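Local coordinates for ribokinase (Arabidopsis thaliana, PDB 6ILS), which catalyses the ATP- and magnesium-dependent phosphorylation of D-ribose at O-5, giving D-ribose 5-phosphate for nucleotide synthesis and the pentose phosphate pathway, at residues B[246-260]-B[283-295]. Sequence-based numbering, arbitrary orientation.
Sequences IPAAQVVDTTGAGDT and AAAASLCVQVKGA. With NA (sodium ion), chain G; ATP (adenosine-5'-triphosphate), chain E; RIB (alpha-D-ribofuranose), chain F.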
ATOM      1  N   ILE B 246       2.258  32.303   9.162  1.00 21.29           N
ATOM      2  CA  ILE B 246       1.565  33.069   8.136  1.00 24.98           C
ATOM      3  C   ILE B 246       0.209  32.376   7.986  1.00 23.65           C
ATOM      4  O   ILE B 246       0.132  31.265   7.482  1.00 24.58           O
ATOM      5  CB  ILE B 246       2.335  33.089   6.806  1.00 22.73           C
ATOM      6  CG1 ILE B 246       3.783  33.584   7.004  1.00 22.91           C
ATOM      7  CG2 ILE B 246       1.600  33.914   5.772  1.00 21.00           C
ATOM      8  CD1 ILE B 246       3.889  34.964   7.501  1.00 28.12           C
ATOM      9  N   PRO B 247      -0.868  33.007   8.466  1.00 28.50           N
ATOM     10  CA  PRO B 247      -2.103  32.227   8.565  1.00 27.92           C
ATOM     11  C   PRO B 247      -2.606  31.751   7.201  1.00 22.72           C
ATOM     12  O   PRO B 247      -2.505  32.485   6.221  1.00 28.86           O
ATOM     13  CB  PRO B 247      -3.084  33.210   9.214  1.00 34.41           C
ATOM     14  CG  PRO B 247      -2.211  34.251   9.868  1.00 32.85           C
ATOM     15  CD  PRO B 247      -1.033  34.385   8.964  1.00 30.42           C
ATOM     16  N   ALA B 248      -3.065  30.507   7.158  1.00 27.18           N
ATOM     17  CA  ALA B 248      -3.606  29.898   5.954  1.00 26.44           C
ATOM     18  C   ALA B 248      -5.090  30.218   5.875  1.00 32.26           C
ATOM     19  O   ALA B 248      -5.757  30.282   6.909  1.00 30.51           O
ATOM     20  CB  ALA B 248      -3.392  28.409   5.977  1.00 26.42           C
ATOM     21  N   ALA B 249      -5.610  30.421   4.666  1.00 26.19           N
ATOM     22  CA  ALA B 249      -7.041  30.694   4.516  1.00 30.32           C
ATOM     23  C   ALA B 249      -7.882  29.515   5.027  1.00 31.77           C
ATOM     24  O   ALA B 249      -8.855  29.709   5.762  1.00 35.94           O
ATOM     25  CB  ALA B 249      -7.375  31.006   3.063  1.00 28.68           C
ATOM     26  N   GLN B 250      -7.516  28.299   4.630  1.00 29.05           N
ATOM     27  CA  GLN B 250      -8.067  27.091   5.255  1.00 33.02           C
ATOM     28  C   GLN B 250      -7.004  26.029   5.459  1.00 32.28           C
ATOM     29  O   GLN B 250      -6.156  25.826   4.597  1.00 34.56           O
ATOM     30  CB  GLN B 250      -9.171  26.433   4.432  1.00 36.69           C
ATOM     31  CG  GLN B 250      -9.738  27.190   3.265  1.00 35.88           C
ATOM     32  CD  GLN B 250     -10.613  26.275   2.410  1.00 38.41           C
ATOM     33  OE1 GLN B 250     -11.134  25.265   2.904  1.00 38.14           O
ATOM     34  NE2 GLN B 250     -10.763  26.612   1.125  1.00 31.99           N
ATOM     35  N   VAL B 251      -7.093  25.312   6.572  1.00 35.13           N
ATOM     36  CA  VAL B 251      -6.250  24.137   6.780  1.00 35.51           C
ATOM     37  C   VAL B 251      -6.917  22.882   6.249  1.00 36.02           C
ATOM     38  O   VAL B 251      -7.880  22.383   6.831  1.00 39.50           O
ATOM     39  CB  VAL B 251      -5.931  23.924   8.253  1.00 36.29           C
ATOM     40  CG1 VAL B 251      -4.977  22.734   8.407  1.00 32.47           C
ATOM     41  CG2 VAL B 251      -5.332  25.187   8.847  1.00 33.42           C
ATOM     42  N   VAL B 252      -6.398  22.367   5.144  1.00 32.39           N
ATOM     43  CA  VAL B 252      -6.933  21.162   4.534  1.00 34.82           C
ATOM     44  C   VAL B 252      -6.196  19.918   5.015  1.00 38.53           C
ATOM     45  O   VAL B 252      -6.808  18.894   5.307  1.00 39.76           O
ATOM     46  CB  VAL B 252      -6.858  21.250   2.991  1.00 34.75           C
ATOM     47  CG1 VAL B 252      -7.040  19.887   2.338  1.00 37.53           C
ATOM     48  CG2 VAL B 252      -7.881  22.242   2.476  1.00 41.27           C
ATOM     49  N   ASP B 253      -4.876  20.014   5.113  1.00 31.58           N
ATOM     50  CA  ASP B 253      -4.058  18.857   5.430  1.00 33.04           C
ATOM     51  C   ASP B 253      -2.650  19.312   5.783  1.00 28.77           C
ATOM     52  O   ASP B 253      -1.925  19.797   4.916  1.00 27.75           O
ATOM     53  CB  ASP B 253      -4.036  17.887   4.248  1.00 32.82           C
ATOM     54  CG  ASP B 253      -3.158  16.680   4.488  1.00 33.17           C
ATOM     55  OD1 ASP B 253      -2.832  16.377   5.657  1.00 35.50           O
ATOM     56  OD2 ASP B 253      -2.803  16.010   3.501  1.00 40.42           O
ATOM     57  N   THR B 254      -2.260  19.138   7.044  1.00 31.61           N
ATOM     58  CA  THR B 254      -0.927  19.558   7.479  1.00 27.50           C
ATOM     59  C   THR B 254       0.175  18.563   7.143  1.00 26.58           C
ATOM     60  O   THR B 254       1.337  18.825   7.419  1.00 23.06           O
ATOM     61  CB  THR B 254      -0.874  19.810   8.986  1.00 31.39           C
ATOM     62  OG1 THR B 254      -1.167  18.587   9.671  1.00 33.45           O
ATOM     63  CG2 THR B 254      -1.872  20.888   9.375  1.00 28.20           C
ATOM     64  N   THR B 255      -0.165  17.436   6.523  1.00 27.79           N
ATOM     65  CA  THR B 255       0.863  16.473   6.163  1.00 27.64           C
ATOM     66  C   THR B 255       1.917  17.106   5.241  1.00 25.51           C
ATOM     67  O   THR B 255       1.582  17.706   4.212  1.00 24.93           O
ATOM     68  CB  THR B 255       0.263  15.227   5.471  1.00 30.67           C
ATOM     69  OG1 THR B 255      -0.746  14.649   6.319  1.00 33.04           O
ATOM     70  CG2 THR B 255       1.354  14.205   5.204  1.00 32.88           C
ATOM     71  N   GLY B 256       3.183  16.978   5.630  1.00 24.79           N
ATOM     72  CA  GLY B 256       4.291  17.483   4.838  1.00 22.45           C
ATOM     73  C   GLY B 256       4.659  18.937   5.129  1.00 24.76           C
ATOM     74  O   GLY B 256       5.643  19.456   4.602  1.00 20.73           O
ATOM     75  N   ALA B 257       3.887  19.603   5.978  1.00 22.08           N
ATOM     76  CA  ALA B 257       4.132  21.031   6.221  1.00 24.05           C
ATOM     77  C   ALA B 257       5.411  21.294   7.013  1.00 19.93           C
ATOM     78  O   ALA B 257       6.112  22.275   6.761  1.00 20.17           O
ATOM     79  CB  ALA B 257       2.939  21.650   6.930  1.00 29.50           C
ATOM     80  N   GLY B 258       5.715  20.442   7.983  1.00 20.02           N
ATOM     81  CA  GLY B 258       6.980  20.561   8.683  1.00 23.37           C
ATOM     82  C   GLY B 258       8.146  20.327   7.739  1.00 17.65           C
ATOM     83  O   GLY B 258       9.179  20.981   7.838  1.00 16.59           O
ATOM     84  N   ASP B 259       7.983  19.376   6.825  1.00 17.75           N
ATOM     85  CA  ASP B 259       9.010  19.104   5.826  1.00 15.18           C
ATOM     86  C   ASP B 259       9.202  20.296   4.910  1.00 16.94           C
ATOM     87  O   ASP B 259      10.332  20.664   4.573  1.00 16.20           O
ATOM     88  CB  ASP B 259       8.647  17.865   5.005  1.00 18.05           C
ATOM     89  CG  ASP B 259       8.632  16.600   5.848  1.00 22.25           C
ATOM     90  OD1 ASP B 259       9.544  16.464   6.686  1.00 23.34           O
ATOM     91  OD2 ASP B 259       7.710  15.767   5.684  1.00 20.87           O
ATOM     92  N   THR B 260       8.085  20.905   4.520  1.00 14.24           N
ATOM     93  CA  THR B 260       8.106  22.090   3.677  1.00 13.76           C
ATOM     94  C   THR B 260       8.821  23.230   4.396  1.00 12.58           C
ATOM     95  O   THR B 260       9.672  23.926   3.818  1.00 13.65           O
ATOM     96  CB  THR B 260       6.675  22.507   3.322  1.00 17.34           C
ATOM     97  OG1 THR B 260       6.068  21.462   2.534  1.00 21.11           O
ATOM     98  CG2 THR B 260       6.668  23.803   2.547  1.00 14.76           C
ATOM     99  N   ALA B 283       7.886  30.049   6.717  1.00 10.66           N
ATOM    100  CA  ALA B 283       6.523  30.146   7.237  1.00 14.64           C
ATOM    101  C   ALA B 283       5.510  30.276   6.108  1.00 14.57           C
ATOM    102  O   ALA B 283       4.438  29.675   6.155  1.00 15.90           O
ATOM    103  CB  ALA B 283       6.417  31.320   8.190  1.00 14.58           C
ATOM    104  N   ALA B 284       5.853  31.060   5.094  1.00 13.25           N
ATOM    105  CA  ALA B 284       4.968  31.241   3.945  1.00 14.51           C
ATOM    106  C   ALA B 284       4.808  29.932   3.195  1.00 16.32           C
ATOM    107  O   ALA B 284       3.705  29.573   2.790  1.00 14.90           O
ATOM    108  CB  ALA B 284       5.514  32.330   3.016  1.00 13.61           C
ATOM    109  N   ALA B 285       5.898  29.185   3.046  1.00 13.39           N
ATOM    110  CA  ALA B 285       5.808  27.953   2.261  1.00 13.97           C
ATOM    111  C   ALA B 285       4.983  26.920   3.006  1.00 14.12           C
ATOM    112  O   ALA B 285       4.156  26.243   2.400  1.00 13.82           O
ATOM    113  CB  ALA B 285       7.194  27.408   1.933  1.00 14.68           C
ATOM    114  N   ALA B 286       5.180  26.804   4.321  1.00 13.21           N
ATOM    115  CA  ALA B 286       4.368  25.883   5.125  1.00 15.32           C
ATOM    116  C   ALA B 286       2.880  26.290   5.120  1.00 17.70           C
ATOM    117  O   ALA B 286       2.001  25.439   5.131  1.00 17.02           O
ATOM    118  CB  ALA B 286       4.887  25.818   6.569  1.00 14.81           C
ATOM    119  N   SER B 287       2.616  27.592   5.137  1.00 13.27           N
ATOM    120  CA  SER B 287       1.227  28.102   5.053  1.00 18.61           C
ATOM    121  C   SER B 287       0.511  27.589   3.811  1.00 19.43           C
ATOM    122  O   SER B 287      -0.638  27.127   3.871  1.00 20.69           O
ATOM    123  CB  SER B 287       1.219  29.632   5.035  1.00 18.94           C
ATOM    124  OG  SER B 287      -0.105  30.119   5.202  1.00 23.08           O
ATOM    125  N   LEU B 288       1.188  27.688   2.675  1.00 16.95           N
ATOM    126  CA  LEU B 288       0.598  27.213   1.423  1.00 19.52           C
ATOM    127  C   LEU B 288       0.398  25.695   1.419  1.00 24.60           C
ATOM    128  O   LEU B 288      -0.634  25.192   0.940  1.00 22.15           O
ATOM    129  CB  LEU B 288       1.458  27.637   0.248  1.00 16.64           C
ATOM    130  CG  LEU B 288       1.494  29.153   0.054  1.00 16.71           C
ATOM    131  CD1 LEU B 288       2.500  29.541  -1.013  1.00 16.09           C
ATOM    132  CD2 LEU B 288       0.093  29.681  -0.300  1.00 19.89           C
ATOM    133  N   CYS B 289       1.387  24.982   1.952  1.00 18.34           N
ATOM    134  CA  CYS B 289       1.341  23.521   2.050  1.00 20.01           C
ATOM    135  C   CYS B 289       0.092  23.001   2.764  1.00 22.98           C
ATOM    136  O   CYS B 289      -0.468  21.984   2.364  1.00 25.11           O
ATOM    137  CB  CYS B 289       2.598  23.004   2.770  1.00 25.49           C
ATOM    138  SG  CYS B 289       2.622  21.216   3.079  1.00 31.67           S
ATOM    139  N   VAL B 290      -0.338  23.669   3.827  1.00 20.34           N
ATOM    140  CA  VAL B 290      -1.426  23.122   4.624  1.00 24.58           C
ATOM    141  C   VAL B 290      -2.776  23.346   3.952  1.00 29.31           C
ATOM    142  O   VAL B 290      -3.790  22.856   4.437  1.00 27.40           O
ATOM    143  CB  VAL B 290      -1.476  23.715   6.060  1.00 21.58           C
ATOM    144  CG1 VAL B 290      -0.131  23.491   6.793  1.00 20.91           C
ATOM    145  CG2 VAL B 290      -1.846  25.192   6.053  1.00 20.69           C
ATOM    146  N   GLN B 291      -2.787  24.073   2.835  1.00 26.30           N
ATOM    147  CA  GLN B 291      -4.057  24.388   2.186  1.00 29.86           C
ATOM    148  C   GLN B 291      -4.399  23.427   1.047  1.00 34.53           C
ATOM    149  O   GLN B 291      -5.407  23.605   0.363  1.00 37.74           O
ATOM    150  CB  GLN B 291      -4.031  25.834   1.697  1.00 29.29           C
ATOM    151  CG  GLN B 291      -3.677  26.803   2.825  1.00 26.74           C
ATOM    152  CD  GLN B 291      -3.808  28.250   2.444  1.00 29.73           C
ATOM    153  OE1 GLN B 291      -4.852  28.680   1.954  1.00 32.67           O
ATOM    154  NE2 GLN B 291      -2.748  29.023   2.665  1.00 22.93           N
ATOM    155  N   VAL B 292      -3.585  22.391   0.872  1.00 31.84           N
ATOM    156  CA  VAL B 292      -3.787  21.395  -0.182  1.00 33.94           C
ATOM    157  C   VAL B 292      -3.559  19.986   0.376  1.00 36.40           C
ATOM    158  O   VAL B 292      -2.677  19.777   1.209  1.00 32.26           O
ATOM    159  CB  VAL B 292      -2.847  21.659  -1.388  1.00 32.11           C
ATOM    160  CG1 VAL B 292      -2.829  20.474  -2.362  1.00 30.66           C
ATOM    161  CG2 VAL B 292      -3.242  22.941  -2.099  1.00 32.74           C
ATOM    162  N   LYS B 293      -4.353  19.011  -0.063  1.00 38.31           N
ATOM    163  CA  LYS B 293      -4.225  17.661   0.484  1.00 35.10           C
ATOM    164  C   LYS B 293      -3.031  16.919  -0.122  1.00 35.17           C
ATOM    165  O   LYS B 293      -2.704  17.099  -1.292  1.00 40.37           O
ATOM    166  CB  LYS B 293      -5.533  16.871   0.278  1.00 42.22           C
ATOM    167  CG  LYS B 293      -5.458  15.392   0.688  1.00 41.63           C
ATOM    168  CD  LYS B 293      -6.664  14.928   1.505  1.00 50.02           C
ATOM    169  CE  LYS B 293      -6.445  15.193   2.991  1.00 48.14           C
ATOM    170  NZ  LYS B 293      -7.304  14.353   3.874  1.00 55.98           N
ATOM    171  N   GLY B 294      -2.369  16.101   0.696  1.00 35.49           N
ATOM    172  CA  GLY B 294      -1.211  15.334   0.273  1.00 34.10           C
ATOM    173  C   GLY B 294       0.088  16.045   0.614  1.00 35.33           C
ATOM    174  O   GLY B 294       0.091  17.257   0.806  1.00 38.01           O
ATOM    175  N   ALA B 295       1.192  15.309   0.693  1.00 35.97           N
ATOM    176  CA  ALA B 295       2.482  15.935   0.990  1.00 32.25           C
ATOM    177  C   ALA B 295       3.082  16.570  -0.262  1.00 30.93           C
ATOM    178  O   ALA B 295       3.009  17.784  -0.457  1.00 31.43           O
ATOM    179  CB  ALA B 295       3.452  14.920   1.594  1.00 31.86           C
TER
HETATM  180 NA    NA G 403      -0.473  19.341   2.768  1.00 24.37          NA
HETATM  181  PG  ATP E 401       6.372  19.083  12.437  1.00 43.93           P
HETATM  182  O1G ATP E 401       7.842  18.886  12.349  1.00 40.11           O
HETATM  183  O2G ATP E 401       5.682  18.545  11.193  1.00 44.89           O
HETATM  184  O3G ATP E 401       5.794  18.347  13.607  1.00 47.42           O
HETATM  185  PB  ATP E 401       5.036  21.298  13.537  1.00 43.00           P
HETATM  186  O1B ATP E 401       5.120  22.759  13.432  1.00 35.53           O
HETATM  187  O2B ATP E 401       5.248  20.959  14.941  1.00 42.99           O
HETATM  188  O3B ATP E 401       6.149  20.661  12.612  1.00 42.07           O
HETATM  189  PA  ATP E 401       2.367  21.252  12.382  1.00 48.85           P
HETATM  190  O1A ATP E 401       1.428  21.851  13.423  1.00 43.66           O
HETATM  191  O2A ATP E 401       1.653  20.174  11.608  1.00 39.60           O
HETATM  192  O3A ATP E 401       3.633  20.627  13.102  1.00 58.03           O
HETATM  193  O5' ATP E 401       2.800  22.374  11.380  1.00 39.85           O
HETATM  194  C5' ATP E 401       3.761  22.105  10.379  1.00 38.15           C
HETATM  195  C4' ATP E 401       4.145  23.488   9.702  1.00 33.86           C
HETATM  196  O4' ATP E 401       2.862  24.166   9.174  1.00 33.02           O
HETATM  197  C3' ATP E 401       4.623  24.261  10.581  1.00 33.85           C
HETATM  198  O3' ATP E 401       5.678  25.061  10.018  1.00 26.51           O
HETATM  199  C2' ATP E 401       3.394  25.271  11.053  1.00 31.28           C
HETATM  200  O2' ATP E 401       4.012  26.473  11.596  1.00 29.98           O
HETATM  201  C1' ATP E 401       2.681  25.453  10.019  1.00 31.39           C
HETATM  202  N9  ATP E 401       1.250  25.471  10.376  1.00 32.53           N
HETATM  203  C8  ATP E 401       0.371  24.752  11.135  1.00 33.53           C
HETATM  204  N7  ATP E 401      -0.850  25.343  11.022  1.00 35.44           N
HETATM  205  C5  ATP E 401      -0.724  26.423  10.183  1.00 32.19           C
HETATM  206  C6  ATP E 401      -1.650  27.361   9.732  1.00 35.38           C
HETATM  207  N6  ATP E 401      -3.049  27.444  10.050  1.00 36.58           N
HETATM  208  N1  ATP E 401      -1.253  28.333   8.911  1.00 29.28           N
HETATM  209  C2  ATP E 401       0.060  28.403   8.496  1.00 26.86           C
HETATM  210  N3  ATP E 401       0.972  27.493   8.925  1.00 22.87           N
HETATM  211  C4  ATP E 401       0.569  26.501   9.778  1.00 31.00           C
HETATM  212  O5  RIB F 402       6.475  14.352   7.350  1.00 23.86           O
HETATM  213  C5  RIB F 402       5.643  13.569   6.536  1.00 29.46           C
HETATM  214  C4  RIB F 402       6.156  12.284   6.410  1.00 31.25           C
HETATM  215  O4  RIB F 402       6.429  11.627   7.740  1.00 37.35           O
HETATM  216  C3  RIB F 402       4.977  11.406   5.804  1.00 35.27           C
HETATM  217  O3  RIB F 402       5.031  11.535   4.302  1.00 32.26           O
HETATM  218  C2  RIB F 402       5.102  10.256   6.293  1.00 35.67           C
HETATM  219  O2  RIB F 402       5.519   9.237   5.299  1.00 29.15           O
HETATM  220  C1  RIB F 402       6.208  10.355   7.538  1.00 36.28           C
HETATM  221  O1  RIB F 402       7.379   9.711   7.189  1.00 29.79           O
HETATM  222  O   HOH W   1       3.143  29.416   8.549  1.00 17.52           O
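The loop 246-256 runs along helix 275-289 and the turn that follows it, and Val-290 O takes two backbone N-H groups, Val-252 N at 2.7 Å and Asp-253 N at 3.1 Å. Beside these bonds five carbonyls, those of Asp-253, Thr-255, Cys-289, Val-292 and Gly-294, converge on a sodium ion, in what is predicted to be the potassium site. Asp-253 ties its loop to 283-295: its carboxylate, turned away from the backbone N (chi1 178°), receives Gly-294 N on the anti lone pair of OD2 (2.8 Å), while OD1 closes an Asx turn with Thr-255 N and takes Thr-255 OG1 on its syn lone pair. At the other end Ser-287 OG donates to Ile-246 O from above the carbonyl plane (2.6 Å). Gln-291 lays its amide against Ala-248 CB, NE2 3.4 Å away, and is steadied by a bond from NE2 to Ser-287 O. The two methyls of Val-290 divide the loop between them, CG2 on Ala-248 CB and CG1 on Ala-257 CB (both 3.6 Å), with CG1 also beside the ATP ribose. Asp-259, the predicted proton acceptor, receives ribose O5 on OD2 at 2.5 Å. Bonding and packing thus join the cation loops to the nucleotide pocket and the start of helix 257-270, consistent with monovalent-cation activation of ribokinases.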